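Local coordinates for pilin (Streptococcus pyogenes serotype M1, PDB 3GLD), which forms the backbone of the pilus through which this bacterium adheres to host cells, aggregates and builds biofilms, its subunits stacked head to tail and joined by isopeptide bonds, at residues A[23-28]-A[32-37]; A[181-186]-A[197-202]; A[218-223]-A[228-233]; A[239-244]-A[282-287]. The protein carries 2 engineered substitutions. All coordinates share one frame; numbering follows the deposited sequence.

Contact 1 of 4, residues A[23-28]-A[32-37]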
loop_
_atom_site.group_PDB
_atom_site.type_symbol
_atom_site.label_atom_id
_atom_site.label_comp_id
_atom_site.label_asym_id
_atom_site.label_seq_id
_atom_site.Cartn_x
_atom_site.Cartn_y
_atom_site.Cartn_z
ATOM N N LYS A 23 1.302 12.938 2.449
ATOM C CA LYS A 23 0.863 11.546 2.523
ATOM C C LYS A 23 2.077 10.632 2.484
ATOM O O LYS A 23 2.948 10.779 1.626
ATOM C CB LYS A 23 -0.123 11.236 1.382
ATOM C CG LYS A 23 -0.614 9.782 1.296
ATOM C CD LYS A 23 -1.213 9.288 2.615
ATOM C CE LYS A 23 -1.918 7.978 2.452
ATOM N NZ LYS A 23 -1.017 6.884 1.963
ATOM N N ASN A 24 2.140 9.716 3.441
ATOM C CA ASN A 24 3.164 8.696 3.479
ATOM C C ASN A 24 2.508 7.315 3.391
ATOM O O ASN A 24 1.374 7.126 3.830
ATOM C CB ASN A 24 3.992 8.807 4.766
ATOM C CG ASN A 24 4.991 9.971 4.743
ATOM O OD1 ASN A 24 4.976 10.834 5.625
ATOM N ND2 ASN A 24 5.874 9.980 3.754
ATOM N N LEU A 25 3.207 6.357 2.795
ATOM C CA LEU A 25 2.714 4.986 2.770
ATOM C C LEU A 25 3.730 4.096 3.475
ATOM O O LEU A 25 4.826 3.861 2.972
ATOM C CB LEU A 25 2.450 4.535 1.336
ATOM C CG LEU A 25 1.785 3.189 1.053
ATOM C CD1 LEU A 25 0.326 3.179 1.484
ATOM C CD2 LEU A 25 1.896 2.889 -0.444
ATOM N N ASP A 26 3.354 3.625 4.651
ATOM C CA ASP A 26 4.185 2.716 5.421
ATOM C C ASP A 26 4.046 1.313 4.820
ATOM O O ASP A 26 2.938 0.891 4.521
ATOM C CB ASP A 26 3.718 2.703 6.880
ATOM C CG ASP A 26 4.854 2.925 7.851
ATOM O OD1 ASP A 26 5.562 3.951 7.730
ATOM O OD2 ASP A 26 5.045 2.070 8.743
ATOM N N LEU A 27 5.165 0.612 4.645
ATOM C CA LEU A 27 5.163 -0.740 4.079
ATOM C C LEU A 27 5.469 -1.812 5.128
ATOM O O LEU A 27 6.523 -1.781 5.777
ATOM C CB LEU A 27 6.163 -0.835 2.917
ATOM C CG LEU A 27 6.259 0.342 1.925
ATOM C CD1 LEU A 27 7.451 0.162 0.992
ATOM C CD2 LEU A 27 4.969 0.487 1.114
ATOM N N VAL A 28 4.553 -2.764 5.294
ATOM C CA VAL A 28 4.817 -3.924 6.167
ATOM C C VAL A 28 6.049 -4.708 5.686
ATOM O O VAL A 28 6.913 -5.103 6.490
ATOM C CB VAL A 28 3.582 -4.839 6.284
ATOM C CG1 VAL A 28 3.892 -6.083 7.149
ATOM C CG2 VAL A 28 2.424 -4.056 6.898
ATOM N N ALA A 32 7.770 -4.277 -0.838
ATOM C CA ALA A 32 6.421 -4.311 -1.424
ATOM C C ALA A 32 6.354 -3.588 -2.751
ATOM O O ALA A 32 7.004 -2.555 -2.930
ATOM C CB ALA A 32 5.395 -3.716 -0.457
ATOM N N LEU A 33 5.568 -4.138 -3.677
ATOM C CA LEU A 33 5.106 -3.415 -4.857
ATOM C C LEU A 33 4.103 -2.320 -4.460
ATOM O O LEU A 33 3.330 -2.504 -3.504
ATOM C CB LEU A 33 4.468 -4.374 -5.869
ATOM C CG LEU A 33 5.394 -5.296 -6.695
ATOM C CD1 LEU A 33 6.007 -6.399 -5.835
ATOM C CD2 LEU A 33 4.606 -5.900 -7.842
ATOM N N ILE A 34 4.149 -1.184 -5.165
ATOM C CA ILE A 34 3.311 -0.018 -4.829
ATOM C C ILE A 34 2.145 -0.004 -5.815
ATOM O O ILE A 34 2.355 0.056 -7.020
ATOM C CB ILE A 34 4.122 1.340 -4.902
ATOM C CG1 ILE A 34 5.360 1.311 -3.985
ATOM C CG2 ILE A 34 3.238 2.558 -4.619
ATOM C CD1 ILE A 34 5.073 1.017 -2.494
ATOM N N PRO A 35 0.907 -0.065 -5.304
ATOM C CA PRO A 35 -0.271 -0.111 -6.184
ATOM C C PRO A 35 -0.520 1.208 -6.948
ATOM O O PRO A 35 -0.199 2.276 -6.435
ATOM C CB PRO A 35 -1.425 -0.403 -5.209
ATOM C CG PRO A 35 -0.931 0.118 -3.885
ATOM C CD PRO A 35 0.544 -0.096 -3.879
ATOM N N ASN A 36 -1.069 1.105 -8.155
ATOM C CA ASN A 36 -1.571 2.256 -8.900
ATOM C C ASN A 36 -2.898 2.667 -8.280
ATOM O O ASN A 36 -3.905 2.005 -8.495
ATOM C CB ASN A 36 -1.849 1.927 -10.374
ATOM C CG ASN A 36 -0.682 1.303 -11.089
ATOM O OD1 ASN A 36 -0.871 0.341 -11.837
ATOM N ND2 ASN A 36 0.513 1.844 -10.902
ATOM N N THR A 37 -2.897 3.751 -7.513
ATOM C CA THR A 37 -4.116 4.222 -6.859
ATOM C C THR A 37 -3.978 5.704 -6.470
ATOM O O THR A 37 -2.869 6.214 -6.336
ATOM C CB THR A 37 -4.411 3.411 -5.568
ATOM O OG1 THR A 37 -5.658 3.830 -4.990
ATOM C CG2 THR A 37 -3.303 3.611 -4.528
#

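Contact 2 of 4, residues A[181-186]-A[197-202]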
loop_
_atom_site.group_PDB
_atom_site.type_symbol
_atom_site.label_atom_id
_atom_site.label_comp_id
_atom_site.label_asym_id
_atom_site.label_seq_id
_atom_site.Cartn_x
_atom_site.Cartn_y
_atom_site.Cartn_z
ATOM N N PHE A 181 7.019 -27.263 -12.310
ATOM C CA PHE A 181 5.881 -26.435 -11.906
ATOM C C PHE A 181 5.826 -25.155 -12.748
ATOM O O PHE A 181 6.854 -24.692 -13.259
ATOM C CB PHE A 181 6.023 -26.020 -10.441
ATOM C CG PHE A 181 5.887 -27.148 -9.432
ATOM C CD1 PHE A 181 4.649 -27.442 -8.859
ATOM C CD2 PHE A 181 7.013 -27.841 -8.979
ATOM C CE1 PHE A 181 4.515 -28.465 -7.905
ATOM C CE2 PHE A 181 6.899 -28.872 -8.026
ATOM C CZ PHE A 181 5.646 -29.178 -7.478
ATOM N N GLY A 182 4.624 -24.587 -12.866
ATOM C CA GLY A 182 4.428 -23.244 -13.414
ATOM C C GLY A 182 3.624 -22.392 -12.429
ATOM O O GLY A 182 2.705 -22.898 -11.778
ATOM N N LEU A 183 4.008 -21.121 -12.288
ATOM C CA LEU A 183 3.264 -20.156 -11.490
ATOM C C LEU A 183 2.954 -18.975 -12.399
ATOM O O LEU A 183 3.858 -18.427 -13.039
ATOM C CB LEU A 183 4.076 -19.664 -10.276
ATOM C CG LEU A 183 3.682 -18.316 -9.616
ATOM C CD1 LEU A 183 2.449 -18.501 -8.724
ATOM C CD2 LEU A 183 4.846 -17.823 -8.787
ATOM N N THR A 184 1.685 -18.594 -12.447
ATOM C CA THR A 184 1.267 -17.384 -13.160
ATOM C C THR A 184 0.498 -16.476 -12.213
ATOM O O THR A 184 -0.508 -16.879 -11.637
ATOM C CB THR A 184 0.395 -17.719 -14.367
ATOM O OG1 THR A 184 1.041 -18.733 -15.135
ATOM C CG2 THR A 184 0.164 -16.476 -15.240
ATOM N N LEU A 185 1.030 -15.272 -12.025
ATOM C CA LEU A 185 0.330 -14.185 -11.363
ATOM C C LEU A 185 -0.313 -13.284 -12.438
ATOM O O LEU A 185 0.307 -12.988 -13.466
ATOM C CB LEU A 185 1.317 -13.394 -10.512
ATOM C CG LEU A 185 2.318 -14.191 -9.661
ATOM C CD1 LEU A 185 3.418 -13.283 -9.207
ATOM C CD2 LEU A 185 1.671 -14.861 -8.477
ATOM N N LYS A 186 -1.559 -12.868 -12.199
ATOM C CA LYS A 186 -2.344 -12.124 -13.188
ATOM C C LYS A 186 -2.361 -10.632 -12.879
ATOM O O LYS A 186 -2.524 -10.227 -11.728
ATOM C CB LYS A 186 -3.779 -12.643 -13.262
ATOM C CG LYS A 186 -3.929 -14.052 -13.846
ATOM C CD LYS A 186 -3.439 -15.127 -12.891
ATOM C CE LYS A 186 -3.237 -16.451 -13.601
ATOM N NZ LYS A 186 -4.517 -16.947 -14.194
ATOM N N VAL A 197 8.004 -9.727 -8.984
ATOM C CA VAL A 197 7.931 -10.165 -7.597
ATOM C C VAL A 197 9.104 -11.085 -7.274
ATOM O O VAL A 197 9.624 -11.802 -8.163
ATOM C CB VAL A 197 6.596 -10.888 -7.238
ATOM C CG1 VAL A 197 5.398 -9.991 -7.551
ATOM C CG2 VAL A 197 6.480 -12.225 -7.937
ATOM N N MET A 198 9.512 -11.064 -6.011
ATOM C CA MET A 198 10.679 -11.782 -5.570
ATOM C C MET A 198 10.299 -13.202 -5.162
ATOM O O MET A 198 9.313 -13.412 -4.448
ATOM C CB MET A 198 11.319 -11.087 -4.387
ATOM C CG MET A 198 11.751 -9.661 -4.689
ATOM S SD MET A 198 12.139 -8.749 -3.189
ATOM C CE MET A 198 13.744 -9.391 -2.730
ATOM N N ILE A 199 11.113 -14.156 -5.603
ATOM C CA ILE A 199 10.915 -15.568 -5.294
ATOM C C ILE A 199 12.187 -16.154 -4.681
ATOM O O ILE A 199 13.289 -15.935 -5.211
ATOM C CB ILE A 199 10.484 -16.336 -6.557
ATOM C CG1 ILE A 199 9.081 -15.867 -6.958
ATOM C CG2 ILE A 199 10.495 -17.885 -6.310
ATOM C CD1 ILE A 199 8.520 -16.510 -8.181
ATOM N N GLU A 200 12.033 -16.876 -3.570
ATOM C CA GLU A 200 13.135 -17.573 -2.907
ATOM C C GLU A 200 12.885 -19.068 -2.983
ATOM O O GLU A 200 11.816 -19.506 -2.604
ATOM C CB GLU A 200 13.242 -17.200 -1.419
ATOM C CG GLU A 200 13.765 -15.805 -1.125
ATOM C CD GLU A 200 13.916 -15.532 0.385
ATOM O OE1 GLU A 200 13.584 -16.424 1.209
ATOM O OE2 GLU A 200 14.358 -14.417 0.741
ATOM N N LYS A 201 13.865 -19.834 -3.479
ATOM C CA LYS A 201 13.783 -21.288 -3.523
ATOM C C LYS A 201 14.688 -21.879 -2.459
ATOM O O LYS A 201 15.875 -21.535 -2.391
ATOM C CB LYS A 201 14.163 -21.843 -4.916
ATOM C CG LYS A 201 14.146 -23.382 -4.969
ATOM C CD LYS A 201 14.276 -23.932 -6.396
ATOM C CE LYS A 201 14.629 -25.411 -6.335
ATOM N NZ LYS A 201 14.596 -26.094 -7.653
ATOM N N THR A 202 14.122 -22.765 -1.634
ATOM C CA THR A 202 14.854 -23.437 -0.555
ATOM C C THR A 202 15.019 -24.927 -0.866
ATOM O O THR A 202 14.060 -25.594 -1.244
ATOM C CB THR A 202 14.132 -23.238 0.798
ATOM O OG1 THR A 202 13.995 -21.833 1.035
ATOM C CG2 THR A 202 14.898 -23.873 1.962
#

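Contact 3 of 4, residues A[218-223]-A[228-233]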
loop_
_atom_site.group_PDB
_atom_site.type_symbol
_atom_site.label_atom_id
_atom_site.label_comp_id
_atom_site.label_asym_id
_atom_site.label_seq_id
_atom_site.Cartn_x
_atom_site.Cartn_y
_atom_site.Cartn_z
ATOM N N GLN A 218 3.321 -13.341 -16.803
ATOM C CA GLN A 218 4.297 -14.207 -17.472
ATOM C C GLN A 218 4.511 -15.492 -16.648
ATOM O O GLN A 218 4.959 -15.431 -15.497
ATOM C CB GLN A 218 5.621 -13.461 -17.645
ATOM C CG GLN A 218 6.687 -14.220 -18.445
ATOM C CD GLN A 218 7.882 -13.348 -18.808
ATOM O OE1 GLN A 218 7.727 -12.177 -19.151
ATOM N NE2 GLN A 218 9.081 -13.919 -18.729
ATOM N N LEU A 219 4.218 -16.642 -17.260
ATOM C CA LEU A 219 4.416 -17.963 -16.617
ATOM C C LEU A 219 5.818 -18.100 -16.050
ATOM O O LEU A 219 6.803 -17.866 -16.744
ATOM C CB LEU A 219 4.126 -19.110 -17.607
ATOM C CG LEU A 219 4.265 -20.592 -17.218
ATOM C CD1 LEU A 219 3.429 -20.955 -16.010
ATOM C CD2 LEU A 219 3.858 -21.463 -18.401
ATOM N N TYR A 220 5.905 -18.468 -14.784
ATOM C CA TYR A 220 7.186 -18.642 -14.141
ATOM C C TYR A 220 7.444 -20.136 -13.952
ATOM O O TYR A 220 6.685 -20.812 -13.257
ATOM C CB TYR A 220 7.170 -17.935 -12.778
ATOM C CG TYR A 220 8.388 -18.209 -11.923
ATOM C CD1 TYR A 220 9.599 -17.562 -12.172
ATOM C CD2 TYR A 220 8.327 -19.109 -10.868
ATOM C CE1 TYR A 220 10.727 -17.825 -11.396
ATOM C CE2 TYR A 220 9.436 -19.367 -10.089
ATOM C CZ TYR A 220 10.624 -18.723 -10.352
ATOM O OH TYR A 220 11.710 -18.983 -9.561
ATOM N N HIS A 221 8.528 -20.640 -14.551
ATOM C CA HIS A 221 8.888 -22.058 -14.450
ATOM C C HIS A 221 9.798 -22.344 -13.270
ATOM O O HIS A 221 10.751 -21.603 -13.016
ATOM C CB HIS A 221 9.581 -22.542 -15.740
ATOM C CG HIS A 221 8.766 -22.341 -16.982
ATOM N ND1 HIS A 221 7.724 -23.175 -17.334
ATOM C CD2 HIS A 221 8.836 -21.396 -17.950
ATOM C CE1 HIS A 221 7.193 -22.755 -18.468
ATOM N NE2 HIS A 221 7.845 -21.674 -18.860
ATOM N N PHE A 222 9.523 -23.451 -12.575
ATOM C CA PHE A 222 10.358 -23.895 -11.469
ATOM C C PHE A 222 10.250 -25.398 -11.210
ATOM O O PHE A 222 9.342 -26.066 -11.716
ATOM C CB PHE A 222 10.097 -23.086 -10.169
ATOM C CG PHE A 222 8.748 -23.301 -9.564
ATOM C CD1 PHE A 222 7.627 -22.608 -10.037
ATOM C CD2 PHE A 222 8.595 -24.158 -8.473
ATOM C CE1 PHE A 222 6.375 -22.781 -9.443
ATOM C CE2 PHE A 222 7.351 -24.345 -7.880
ATOM C CZ PHE A 222 6.233 -23.667 -8.363
ATOM N N THR A 223 11.185 -25.911 -10.415
ATOM C CA THR A 223 11.199 -27.325 -10.079
ATOM C C THR A 223 11.395 -27.487 -8.594
ATOM O O THR A 223 12.067 -26.676 -7.958
ATOM C CB THR A 223 12.336 -28.104 -10.822
ATOM O OG1 THR A 223 13.616 -27.601 -10.410
ATOM C CG2 THR A 223 12.226 -27.966 -12.322
ATOM N N GLU A 228 11.458 -29.576 -0.723
ATOM C CA GLU A 228 11.914 -28.254 -1.182
ATOM C C GLU A 228 10.723 -27.311 -1.312
ATOM O O GLU A 228 9.567 -27.763 -1.351
ATOM C CB GLU A 228 12.663 -28.384 -2.523
ATOM C CG GLU A 228 13.935 -29.212 -2.400
ATOM C CD GLU A 228 14.760 -29.289 -3.689
ATOM O OE1 GLU A 228 14.230 -29.042 -4.798
ATOM O OE2 GLU A 228 15.959 -29.583 -3.567
ATOM N N SER A 229 10.992 -26.001 -1.389
ATOM C CA SER A 229 9.905 -25.076 -1.599
ATOM C C SER A 229 10.377 -23.807 -2.321
ATOM O O SER A 229 11.571 -23.475 -2.313
ATOM C CB SER A 229 9.260 -24.705 -0.244
ATOM O OG SER A 229 10.195 -23.994 0.587
ATOM N N ILE A 230 9.424 -23.119 -2.946
ATOM C CA ILE A 230 9.613 -21.723 -3.318
ATOM C C ILE A 230 8.662 -20.864 -2.468
ATOM O O ILE A 230 7.668 -21.376 -1.936
ATOM C CB ILE A 230 9.377 -21.435 -4.817
ATOM C CG1 ILE A 230 7.927 -21.710 -5.241
ATOM C CG2 ILE A 230 10.400 -22.196 -5.691
ATOM C CD1 ILE A 230 7.509 -20.897 -6.456
ATOM N N LYS A 231 8.982 -19.573 -2.364
ATOM C CA LYS A 231 8.177 -18.619 -1.630
ATOM C C LYS A 231 8.257 -17.277 -2.381
ATOM O O LYS A 231 9.346 -16.708 -2.542
ATOM C CB LYS A 231 8.696 -18.453 -0.200
ATOM C CG LYS A 231 7.722 -17.653 0.717
ATOM C CD LYS A 231 8.393 -17.102 1.955
ATOM C CE LYS A 231 8.887 -18.186 2.872
ATOM N NZ LYS A 231 9.198 -17.646 4.238
ATOM N N VAL A 232 7.107 -16.818 -2.858
ATOM C CA VAL A 232 6.959 -15.473 -3.380
ATOM C C VAL A 232 6.910 -14.584 -2.120
ATOM O O VAL A 232 5.957 -14.647 -1.344
ATOM C CB VAL A 232 5.675 -15.361 -4.215
ATOM C CG1 VAL A 232 5.519 -13.941 -4.819
ATOM C CG2 VAL A 232 5.671 -16.390 -5.315
ATOM N N THR A 233 7.976 -13.830 -1.878
ATOM C CA THR A 233 8.122 -13.133 -0.596
ATOM C C THR A 233 7.430 -11.762 -0.516
ATOM O O THR A 233 7.255 -11.231 0.581
ATOM C CB THR A 233 9.605 -12.939 -0.211
ATOM O OG1 THR A 233 10.248 -12.092 -1.179
ATOM C CG2 THR A 233 10.308 -14.262 -0.173
#

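Contact 4 of 4, residues A[239-244]-A[282-287]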
loop_
_atom_site.group_PDB
_atom_site.type_symbol
_atom_site.label_atom_id
_atom_site.label_comp_id
_atom_site.label_asym_id
_atom_site.label_seq_id
_atom_site.Cartn_x
_atom_site.Cartn_y
_atom_site.Cartn_z
ATOM N N VAL A 239 -4.202 -10.181 -5.709
ATOM C CA VAL A 239 -3.681 -10.689 -6.983
ATOM C C VAL A 239 -4.122 -12.122 -7.225
ATOM O O VAL A 239 -3.952 -12.998 -6.359
ATOM C CB VAL A 239 -2.138 -10.567 -7.081
ATOM C CG1 VAL A 239 -1.582 -11.390 -8.272
ATOM C CG2 VAL A 239 -1.720 -9.098 -7.244
ATOM N N ASP A 240 -4.699 -12.364 -8.395
ATOM C CA ASP A 240 -5.067 -13.734 -8.778
ATOM C C ASP A 240 -3.852 -14.523 -9.206
ATOM O O ASP A 240 -2.901 -13.963 -9.764
ATOM C CB ASP A 240 -6.099 -13.744 -9.905
ATOM C CG ASP A 240 -7.412 -13.138 -9.485
ATOM O OD1 ASP A 240 -7.540 -12.735 -8.317
ATOM O OD2 ASP A 240 -8.320 -13.056 -10.323
ATOM N N TYR A 241 -3.881 -15.827 -8.951
ATOM C CA TYR A 241 -2.792 -16.682 -9.386
ATOM C C TYR A 241 -3.230 -18.141 -9.532
ATOM O O TYR A 241 -4.247 -18.557 -8.984
ATOM C CB TYR A 241 -1.575 -16.544 -8.451
ATOM C CG TYR A 241 -1.810 -17.055 -7.051
ATOM C CD1 TYR A 241 -1.600 -18.400 -6.736
ATOM C CD2 TYR A 241 -2.249 -16.193 -6.038
ATOM C CE1 TYR A 241 -1.834 -18.879 -5.451
ATOM C CE2 TYR A 241 -2.484 -16.649 -4.765
ATOM C CZ TYR A 241 -2.270 -17.998 -4.470
ATOM O OH TYR A 241 -2.490 -18.459 -3.198
ATOM N N VAL A 242 -2.438 -18.891 -10.297
ATOM C CA VAL A 242 -2.601 -20.326 -10.456
ATOM C C VAL A 242 -1.222 -20.947 -10.321
ATOM O O VAL A 242 -0.237 -20.432 -10.882
ATOM C CB VAL A 242 -3.154 -20.693 -11.860
ATOM C CG1 VAL A 242 -3.481 -22.198 -11.931
ATOM C CG2 VAL A 242 -4.407 -19.888 -12.201
ATOM N N VAL A 243 -1.150 -22.040 -9.563
ATOM C CA VAL A 243 0.041 -22.881 -9.518
ATOM C C VAL A 243 -0.291 -24.264 -10.063
ATOM O O VAL A 243 -1.268 -24.882 -9.642
ATOM C CB VAL A 243 0.584 -23.077 -8.089
ATOM C CG1 VAL A 243 1.955 -23.763 -8.133
ATOM C CG2 VAL A 243 0.659 -21.735 -7.335
ATOM N N THR A 244 0.524 -24.757 -10.995
ATOM C CA THR A 244 0.303 -26.089 -11.535
ATOM C C THR A 244 1.613 -26.870 -11.610
ATOM O O THR A 244 2.656 -26.331 -11.991
ATOM C CB THR A 244 -0.280 -26.042 -12.954
ATOM O OG1 THR A 244 0.763 -25.706 -13.865
ATOM C CG2 THR A 244 -1.384 -25.038 -13.090
ATOM N N LYS A 282 -3.448 -12.984 4.350
ATOM C CA LYS A 282 -2.965 -14.171 5.036
ATOM C C LYS A 282 -1.925 -14.930 4.185
ATOM O O LYS A 282 -2.139 -15.157 2.994
ATOM C CB LYS A 282 -4.134 -15.115 5.318
ATOM C CG LYS A 282 -5.270 -14.491 6.145
ATOM C CD LYS A 282 -4.842 -14.287 7.594
ATOM C CE LYS A 282 -6.010 -13.805 8.474
ATOM N NZ LYS A 282 -6.487 -12.468 8.071
ATOM N N ASP A 283 -0.833 -15.344 4.821
ATOM C CA ASP A 283 0.218 -16.144 4.170
ATOM C C ASP A 283 -0.401 -17.449 3.658
ATOM O O ASP A 283 -1.182 -18.100 4.362
ATOM C CB ASP A 283 1.332 -16.455 5.161
ATOM C CG ASP A 283 2.250 -15.276 5.433
ATOM O OD1 ASP A 283 2.517 -14.461 4.511
ATOM O OD2 ASP A 283 2.790 -15.209 6.568
ATOM N N MET A 284 -0.090 -17.811 2.418
ATOM C CA MET A 284 -0.674 -18.995 1.802
ATOM C C MET A 284 0.351 -20.096 1.674
ATOM O O MET A 284 1.445 -19.846 1.182
ATOM C CB MET A 284 -1.234 -18.647 0.417
ATOM C CG MET A 284 -1.692 -19.879 -0.407
ATOM S SD MET A 284 -3.058 -20.776 0.351
ATOM C CE MET A 284 -4.469 -19.849 -0.289
ATOM N N THR A 285 0.001 -21.334 2.061
ATOM C CA THR A 285 0.887 -22.465 1.808
ATOM C C THR A 285 0.173 -23.537 0.997
ATOM O O THR A 285 -0.892 -24.007 1.387
ATOM C CB THR A 285 1.435 -23.069 3.105
ATOM O OG1 THR A 285 2.128 -22.067 3.819
ATOM C CG2 THR A 285 2.432 -24.204 2.808
ATOM N N ILE A 286 0.774 -23.899 -0.138
ATOM C CA ILE A 286 0.216 -24.867 -1.055
ATOM C C ILE A 286 1.216 -26.010 -1.211
ATOM O O ILE A 286 2.356 -25.800 -1.641
ATOM C CB ILE A 286 -0.091 -24.253 -2.433
ATOM C CG1 ILE A 286 -0.993 -23.017 -2.263
ATOM C CG2 ILE A 286 -0.707 -25.303 -3.355
ATOM C CD1 ILE A 286 -1.453 -22.391 -3.554
ATOM N N THR A 287 0.762 -27.211 -0.856
ATOM C CA THR A 287 1.591 -28.408 -0.870
ATOM C C THR A 287 1.133 -29.394 -1.937
ATOM O O THR A 287 -0.022 -29.826 -1.954
ATOM C CB THR A 287 1.547 -29.076 0.490
ATOM O OG1 THR A 287 1.794 -28.080 1.495
ATOM C CG2 THR A 287 2.596 -30.241 0.597
#

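Contact 1 of 4, residues A[23-28]-A[32-37]
Leu-25 and Leu-27, near the end of strand 18-27, look across at residues 32-34 of the loop that follows: the chain turns back on itself, with the CA atoms of Leu-27 and Ala-32 6.7 Å apart, then widens until those of Leu-25 and Ile-34 are separated by 9.1 Å. Ile-34 makes the contact from the loop side. Its CB does not point straight at the strand, but with CG1 beside the backbone N (chi1 -57°) and a second bend at chi2, CD1 is carried inward. There CD1 meets Leu-27 CD2 at 3.6 Å, the two side chains crossing at about a right angle, and it also lies 4.2 Å from Leu-25 CD2. A single methyl thus touches a branch of each leucine. Tyr-70 of strand 65-70 packs on both Leu-25 and Ile-34. This small apolar cluster sits at the end of the first of two Ig-like beta-sandwich domains, on the side facing the second: Leu-33, turned the other way, packs on Asn-234 and Pro-236. Two residues before Leu-25 is Lys-23, the lysine that in the natural pilin is cross-linked to Asn-155; the glutamate that promotes the bond is replaced here by the engineered Ala-104. Lys-23 NZ donates to Asn-24 O at 3.0 Å, coming from well above the carbonyl plane.

Contact 2 of 4, residues A[181-186]-A[197-202]
Leu-183 and Leu-185 reach across the core of an Ig-like beta-sandwich, from strand 179-185 in one sheet to Ile-199 and Val-197 on strand 196-202 in the other. At the start of the first segment, Phe-181 stays clear of the opposing strand and turns to other aromatics, its ring meeting that of Phe-222 and standing edge-to-face to Phe-288. Two residues on, Leu-183 extends CG away from its backbone N (chi1 159°), which sends CD2 into the core to meet Ile-199 CD1 at 3.9 Å. The two side chains come head-on, tip to tip, and close the 10.9 Å between the CA atoms of Leu-183 and Ile-199. Val-243 of the neighbouring strand flanks Leu-183, while Thr-212 and Ala-214 pack on Ile-199. At Leu-185 the strands have drawn nearer, with its CA 9.4 Å from that of its partner, Val-197. Tyr-241 and Leu-235 also touch Leu-185. The meeting here is again tip to tip, but uneven: Leu-185 CD1 lies 4.2 Å from Val-197 CG1 and presses closer than usual van der Waals contact, 3.5 Å, on Val-197 CG2.

Contact 3 of 4, residues A[218-223]-A[228-233]
Phe-222 and Ile-230 make the main interaction here, a CH-pi contact. The CD1 methyl of Ile-230 sits over the middle of the Phe-222 ring, 3.6 Å from the ring centroid and only 11° off the normal, and is therefore almost evenly shared by the ring carbons. In both residues the first torsion puts a gamma carbon, CG of Phe-222 (chi1 67°) and CG1 of Ile-230 (chi1 64°), in the crowded position between the backbone N and the carbonyl carbon, and the side chains cross at about a right angle. Ile-230 lays more than its tip on the ring: CG1 is 3.8 Å from Phe-222 CE2, and CG2 is 3.9 Å from Phe-222 CD2.

The short link between the segments carries the chain from one sheet of the Ig-like sandwich to the other, so strands 220-224 and 229-236 form a beta-arch, facing each other through their side chains instead of pairing as a hairpin would. Val-164 of strand 151-169 packs on both Phe-222 and Ile-230. The other apolar contact is looser: Tyr-220 CE2 lies 4.4 Å from Ile-230 CD1, the methyl approaching the ring obliquely.

Tyr-220 OH is hydrogen-bonded to Thr-212 OG1, and Glu-228 OE1 accepts from Lys-225 N in the link just before it. Phe-222 is also near the isopeptide site, its side chain about 8 Å from that of Glu-245.

Contact 4 of 4, residues A[239-244]-A[282-287]
Side chains of Tyr-241 and Val-243 pack against Met-284 and Ile-286 across the interior of the C-terminal domain, joining strand 240-245 of one sheet to strand 284-291 of the other. The two short strand segments run in nearly the same direction, 26° apart, with their axes 9.8 Å from each other at closest approach, so the contact is made by side chains. The hydroxyl end of Tyr-241 lies against the bent chain of Met-284, with OH 3.2 Å from CG and 3.8 Å from CE of that methionine; Leu-162 packs on both residues. From the other direction Ile-286, its CG1 beside the backbone N (chi1 -54°), brings CD1 to the edge of the tyrosine ring, near the ring plane and 4.0 Å from Tyr-241 CE1. The same methyl lies 4.4 Å from Val-243 CG2, a looser touch, and so serves both residues of the facing strand. Beyond this apolar layer the two strands carry Glu-245 and Asn-290. Asn-290 is cross-linked to Lys-166 in a reaction promoted by Glu-245: an intramolecular isopeptide bond set in the apolar core of a beta-sandwich, as in CnaB-like domains of Gram-positive pilins.

In the fold
Contact 1 comes first along the chain and lies in the N-terminal domain; contacts 2, 3 and 4 follow in series in the C-terminal one. Centres of contacts 2 and 3 are 3 Å apart, and contact 4 lies 10 to 11 Å from them. Each of these three spans the same two sheets: strands 220-224, 179-185 and 240-245 are neighbours in the four-stranded one, and strands 196-202, 229-236 and 284-291 lie in the other, so together they make one continuous core. Contact 1 is 22 to 24 Å away by centres, but strand 151-169, which pairs with strand 18-27, runs on into the second domain, and Leu-33 CD1 lies 4.0 Å from Val-197 CG1, so the two domains touch there.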